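Long-range contact in putative beta-glucosidase (Bifidobacterium adolescentis, PDB 5WAB), which probably hydrolyses terminal beta-glucosidic linkages as a glycoside hydrolase family 3 enzyme, and may also release arabinopyranose from ginsenosides: residues 228-240 with 246-260. Sequence-based numbering, arbitrary orientation.
Sequences IVMSDWGADHDRV and GLNLEMPPSYTDDQI
Arg239 runs past Gln259, Thr256 and Glu250 to end on Asp257. Its CB lies against Gln259 OE1, which a water also links to Arg239 N. CG comes 3.3 Å from Thr256 OG1; beyond it the chain bends at chi2 (-60°) and chi3 (-51°), and CD lies near both Thr256 OG1 and Glu250 OE2. NE makes a long salt bridge to Asp236 OD2 (3.9 Å), joining Asp236, Arg239, Glu250 and Asp257 in one network. At the tip, in the guanidinium plane, NH1 donates to Thr256 OG1 (3.0 Å) and to Asp257 OD1 (3.0 Å), while NH2 reaches the same Asp257 OD1 at 3.3 Å, an oxygen that Ser22 also binds. Glu250 OE1 sits over one face, 3.2 Å from NH1, and contributes charge alone; Ile260 CG1 covers the opposite face. A buried arginine suits this place because its flat cation can take carboxylates at edge and face at once.

Asn248 OD1 accepts from Val229 N at 3.0 Å, an amide doing the work of a backbone carbonyl, and Ser231 OG accepts a hydrogen bond from Met251 N. Unbranched Met251 lays CB over the six-membered ring of Trp233, a CH-pi contact at 3.8 Å, while Pro252, after a cis peptide, puts CD against Trp233 CD1.

In this TIM-barrel-type N-terminal domain, helix 239-245 leads back to 246-251, bridged once, Leu249 to Met230, beside parallel strand 228-230; strand 195-198 lies on its other side, helices 212-222 and 271-292 alongside.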
loop_
_atom_site.group_PDB
_atom_site.type_symbol
_atom_site.label_atom_id
_atom_site.label_comp_id
_atom_site.label_asym_id
_atom_site.label_seq_id
_atom_site.Cartn_x
_atom_site.Cartn_y
_atom_site.Cartn_z
ATOM N N ILE A 228 0.392 -13.182 16.419
ATOM C CA ILE A 228 1.783 -13.604 16.520
ATOM C C ILE A 228 2.666 -12.637 15.744
ATOM O O ILE A 228 2.227 -12.010 14.773
ATOM C CB ILE A 228 1.901 -15.037 15.952
ATOM C CG1 ILE A 228 1.258 -16.029 16.906
ATOM C CG2 ILE A 228 3.326 -15.407 15.599
ATOM C CD1 ILE A 228 1.468 -15.666 18.334
ATOM N N VAL A 229 3.921 -12.518 16.178
ATOM C CA VAL A 229 4.938 -11.760 15.462
ATOM C C VAL A 229 6.012 -12.736 15.008
ATOM O O VAL A 229 6.522 -13.527 15.811
ATOM C CB VAL A 229 5.554 -10.642 16.323
ATOM C CG1 VAL A 229 6.530 -9.831 15.494
ATOM C CG2 VAL A 229 4.470 -9.762 16.917
ATOM N N MET A 230 6.338 -12.696 13.725
ATOM C CA MET A 230 7.445 -13.463 13.187
ATOM C C MET A 230 8.476 -12.515 12.601
ATOM O O MET A 230 8.171 -11.378 12.235
ATOM C CB MET A 230 6.974 -14.446 12.110
ATOM C CG MET A 230 6.342 -13.773 10.906
ATOM S SD MET A 230 5.722 -14.989 9.743
ATOM C CE MET A 230 7.228 -15.838 9.396
ATOM N N SER A 231 9.696 -13.005 12.486
ATOM C CA SER A 231 10.766 -12.216 11.911
ATOM C C SER A 231 10.756 -12.351 10.395
ATOM O O SER A 231 10.264 -13.335 9.834
ATOM C CB SER A 231 12.117 -12.674 12.445
ATOM O OG SER A 231 12.436 -13.939 11.887
ATOM N N ASP A 232 11.309 -11.345 9.731
ATOM C CA ASP A 232 11.706 -11.530 8.350
ATOM C C ASP A 232 12.881 -12.505 8.290
ATOM O O ASP A 232 13.578 -12.747 9.281
ATOM C CB ASP A 232 12.063 -10.188 7.710
ATOM C CG ASP A 232 11.748 -10.146 6.228
ATOM O OD1 ASP A 232 11.728 -11.222 5.591
ATOM O OD2 ASP A 232 11.505 -9.041 5.699
ATOM N N TRP A 233 13.111 -13.059 7.105
ATOM C CA TRP A 233 14.030 -14.182 6.975
ATOM C C TRP A 233 15.453 -13.719 7.258
ATOM O O TRP A 233 16.073 -13.028 6.443
ATOM C CB TRP A 233 13.905 -14.814 5.592
ATOM C CG TRP A 233 12.845 -15.892 5.504
ATOM C CD1 TRP A 233 13.016 -17.158 5.016
ATOM C CD2 TRP A 233 11.476 -15.815 5.934
ATOM N NE1 TRP A 233 11.844 -17.864 5.102
ATOM C CE2 TRP A 233 10.885 -17.065 5.665
ATOM C CE3 TRP A 233 10.693 -14.811 6.510
ATOM C CZ2 TRP A 233 9.555 -17.336 5.948
ATOM C CZ3 TRP A 233 9.373 -15.085 6.799
ATOM C CH2 TRP A 233 8.816 -16.336 6.512
ATOM N N GLY A 234 15.959 -14.096 8.431
ATOM C CA GLY A 234 17.255 -13.669 8.899
ATOM C C GLY A 234 17.230 -12.491 9.845
ATOM O O GLY A 234 18.297 -12.086 10.323
ATOM N N ALA A 235 16.050 -11.927 10.130
ATOM C CA ALA A 235 15.958 -10.725 10.954
ATOM C C ALA A 235 16.151 -10.996 12.441
ATOM O O ALA A 235 16.376 -10.049 13.201
ATOM C CB ALA A 235 14.610 -10.037 10.737
ATOM N N ASP A 236 16.060 -12.252 12.872
ATOM C CA ASP A 236 16.249 -12.616 14.272
ATOM C C ASP A 236 17.740 -12.841 14.497
ATOM O O ASP A 236 18.305 -13.830 14.018
ATOM C CB ASP A 236 15.433 -13.861 14.615
ATOM C CG ASP A 236 15.396 -14.151 16.108
ATOM O OD1 ASP A 236 16.281 -13.666 16.851
ATOM O OD2 ASP A 236 14.472 -14.878 16.538
ATOM N N HIS A 237 18.378 -11.919 15.213
ATOM C CA HIS A 237 19.816 -11.989 15.449
ATOM C C HIS A 237 20.177 -12.542 16.819
ATOM O O HIS A 237 21.249 -13.135 16.972
ATOM C CB HIS A 237 20.439 -10.599 15.293
ATOM C CG HIS A 237 20.305 -10.034 13.914
ATOM N ND1 HIS A 237 20.008 -10.815 12.818
ATOM C CD2 HIS A 237 20.384 -8.761 13.460
ATOM C CE1 HIS A 237 19.933 -10.050 11.744
ATOM N NE2 HIS A 237 20.154 -8.799 12.107
ATOM N N ASP A 238 19.314 -12.343 17.812
ATOM C CA ASP A 238 19.515 -12.827 19.175
ATOM C C ASP A 238 18.263 -13.589 19.582
ATOM O O ASP A 238 17.225 -12.973 19.845
ATOM C CB ASP A 238 19.783 -11.663 20.134
ATOM C CG ASP A 238 20.409 -12.104 21.440
ATOM O OD1 ASP A 238 20.142 -13.239 21.891
ATOM O OD2 ASP A 238 21.167 -11.304 22.022
ATOM N N ARG A 239 18.360 -14.920 19.642
ATOM C CA ARG A 239 17.185 -15.740 19.927
ATOM C C ARG A 239 16.533 -15.331 21.240
ATOM O O ARG A 239 15.312 -15.150 21.309
ATOM C CB ARG A 239 17.566 -17.218 19.958
ATOM C CG ARG A 239 17.865 -17.834 18.600
ATOM C CD ARG A 239 16.674 -17.755 17.655
ATOM N NE ARG A 239 15.434 -18.263 18.240
ATOM C CZ ARG A 239 15.075 -19.544 18.262
ATOM N NH1 ARG A 239 15.870 -20.472 17.747
ATOM N NH2 ARG A 239 13.918 -19.903 18.812
ATOM N N VAL A 240 17.330 -15.191 22.300
ATOM C CA VAL A 240 16.767 -14.868 23.606
ATOM C C VAL A 240 16.207 -13.452 23.612
ATOM O O VAL A 240 15.092 -13.214 24.098
ATOM C CB VAL A 240 17.828 -15.060 24.707
ATOM C CG1 VAL A 240 17.250 -14.730 26.072
ATOM C CG2 VAL A 240 18.352 -16.471 24.680
ATOM N N GLY A 246 9.090 -10.063 22.329
ATOM C CA GLY A 246 7.746 -10.377 21.889
ATOM C C GLY A 246 7.673 -11.027 20.522
ATOM O O GLY A 246 6.588 -11.163 19.948
ATOM N N LEU A 247 8.818 -11.455 19.996
ATOM C CA LEU A 247 8.867 -12.176 18.729
ATOM C C LEU A 247 8.552 -13.647 18.977
ATOM O O LEU A 247 9.317 -14.351 19.646
ATOM C CB LEU A 247 10.236 -12.027 18.078
ATOM C CG LEU A 247 10.278 -12.559 16.648
ATOM C CD1 LEU A 247 9.989 -11.429 15.658
ATOM C CD2 LEU A 247 11.610 -13.229 16.371
ATOM N N ASN A 248 7.425 -14.116 18.450
ATOM C CA ASN A 248 7.035 -15.500 18.685
ATOM C C ASN A 248 7.845 -16.490 17.860
ATOM O O ASN A 248 8.131 -17.593 18.333
ATOM C CB ASN A 248 5.553 -15.685 18.382
ATOM C CG ASN A 248 4.685 -14.756 19.190
ATOM O OD1 ASN A 248 4.621 -13.554 18.920
ATOM N ND2 ASN A 248 4.019 -15.300 20.201
ATOM N N LEU A 249 8.215 -16.134 16.635
ATOM C CA LEU A 249 8.653 -17.125 15.659
ATOM C C LEU A 249 9.884 -16.634 14.913
ATOM O O LEU A 249 9.840 -15.592 14.247
ATOM C CB LEU A 249 7.522 -17.431 14.673
ATOM C CG LEU A 249 7.736 -18.525 13.627
ATOM C CD1 LEU A 249 7.793 -19.912 14.256
ATOM C CD2 LEU A 249 6.647 -18.449 12.570
ATOM N N GLU A 250 10.960 -17.418 14.976
ATOM C CA GLU A 250 12.138 -17.189 14.149
ATOM C C GLU A 250 11.948 -17.896 12.816
ATOM O O GLU A 250 11.619 -19.087 12.780
ATOM C CB GLU A 250 13.409 -17.706 14.825
ATOM C CG GLU A 250 14.666 -17.522 13.970
ATOM C CD GLU A 250 15.764 -18.545 14.258
ATOM O OE1 GLU A 250 15.439 -19.692 14.627
ATOM O OE2 GLU A 250 16.957 -18.203 14.107
ATOM N N MET A 251 12.145 -17.157 11.722
ATOM C CA MET A 251 12.095 -17.718 10.382
ATOM C C MET A 251 13.242 -17.124 9.569
ATOM O O MET A 251 13.471 -15.903 9.627
ATOM C CB MET A 251 10.755 -17.435 9.700
ATOM C CG MET A 251 9.570 -18.121 10.356
ATOM S SD MET A 251 9.549 -19.910 10.178
ATOM C CE MET A 251 9.324 -20.089 8.408
ATOM N N PRO A 252 14.005 -17.948 8.841
ATOM C CA PRO A 252 13.898 -19.406 8.877
ATOM C C PRO A 252 14.605 -19.929 10.117
ATOM O O PRO A 252 15.326 -19.160 10.755
ATOM C CB PRO A 252 14.605 -19.838 7.591
ATOM C CG PRO A 252 15.654 -18.801 7.399
ATOM C CD PRO A 252 15.043 -17.502 7.894
ATOM N N PRO A 253 14.377 -21.186 10.483
ATOM C CA PRO A 253 15.047 -21.732 11.668
ATOM C C PRO A 253 16.553 -21.816 11.462
ATOM O O PRO A 253 17.037 -22.405 10.493
ATOM C CB PRO A 253 14.420 -23.123 11.822
ATOM C CG PRO A 253 13.943 -23.469 10.444
ATOM C CD PRO A 253 13.485 -22.172 9.852
ATOM N N SER A 254 17.293 -21.221 12.389
ATOM C CA SER A 254 18.739 -21.365 12.443
ATOM C C SER A 254 19.166 -22.580 13.252
ATOM O O SER A 254 20.368 -22.778 13.473
ATOM C CB SER A 254 19.364 -20.092 13.016
ATOM O OG SER A 254 18.813 -19.791 14.284
ATOM N N TYR A 255 18.206 -23.399 13.684
ATOM C CA TYR A 255 18.459 -24.579 14.512
ATOM C C TYR A 255 19.190 -24.188 15.797
ATOM O O TYR A 255 20.223 -24.753 16.160
ATOM C CB TYR A 255 19.210 -25.653 13.720
ATOM C CG TYR A 255 18.370 -26.180 12.575
ATOM C CD1 TYR A 255 18.366 -25.547 11.338
ATOM C CD2 TYR A 255 17.548 -27.282 12.744
ATOM C CE1 TYR A 255 17.581 -26.015 10.297
ATOM C CE2 TYR A 255 16.757 -27.754 11.713
ATOM C CZ TYR A 255 16.778 -27.118 10.493
ATOM O OH TYR A 255 15.993 -27.589 9.463
ATOM N N THR A 256 18.607 -23.214 16.507
ATOM C CA THR A 256 19.158 -22.678 17.744
ATOM C C THR A 256 18.100 -22.639 18.838
ATOM O O THR A 256 18.169 -21.802 19.745
ATOM C CB THR A 256 19.740 -21.275 17.539
ATOM O OG1 THR A 256 18.777 -20.440 16.882
ATOM C CG2 THR A 256 21.034 -21.321 16.719
ATOM N N ASP A 257 17.113 -23.540 18.774
ATOM C CA ASP A 257 16.111 -23.597 19.833
ATOM C C ASP A 257 16.726 -23.981 21.166
ATOM O O ASP A 257 16.140 -23.685 22.212
ATOM C CB ASP A 257 14.999 -24.583 19.487
ATOM C CG ASP A 257 14.241 -24.194 18.252
ATOM O OD1 ASP A 257 14.298 -23.005 17.866
ATOM O OD2 ASP A 257 13.584 -25.079 17.667
ATOM N N ASP A 258 17.892 -24.636 21.149
ATOM C CA ASP A 258 18.549 -24.997 22.398
ATOM C C ASP A 258 18.860 -23.758 23.228
ATOM O O ASP A 258 18.909 -23.832 24.463
ATOM C CB ASP A 258 19.818 -25.808 22.104
ATOM C CG ASP A 258 20.851 -25.029 21.283
ATOM O OD1 ASP A 258 20.454 -24.342 20.317
ATOM O OD2 ASP A 258 22.064 -25.122 21.581
ATOM N N GLN A 259 19.047 -22.609 22.570
ATOM C CA GLN A 259 19.271 -21.360 23.290
ATOM C C GLN A 259 18.034 -20.920 24.065
ATOM O O GLN A 259 18.162 -20.342 25.152
ATOM C CB GLN A 259 19.714 -20.265 22.316
ATOM C CG GLN A 259 20.984 -20.605 21.559
ATOM C CD GLN A 259 21.365 -19.555 20.528
ATOM O OE1 GLN A 259 20.814 -18.452 20.506
ATOM N NE2 GLN A 259 22.322 -19.893 19.669
ATOM N N ILE A 260 16.837 -21.180 23.534
ATOM C CA ILE A 260 15.626 -20.876 24.290
ATOM C C ILE A 260 15.518 -21.788 25.503
ATOM O O ILE A 260 15.140 -21.347 26.596
ATOM C CB ILE A 260 14.380 -20.983 23.389
ATOM C CG1 ILE A 260 14.538 -20.112 22.139
ATOM C CG2 ILE A 260 13.114 -20.626 24.181
ATOM C CD1 ILE A 260 14.706 -18.620 22.430
HETATM O O HOH W 1 20.959 -16.183 18.790
#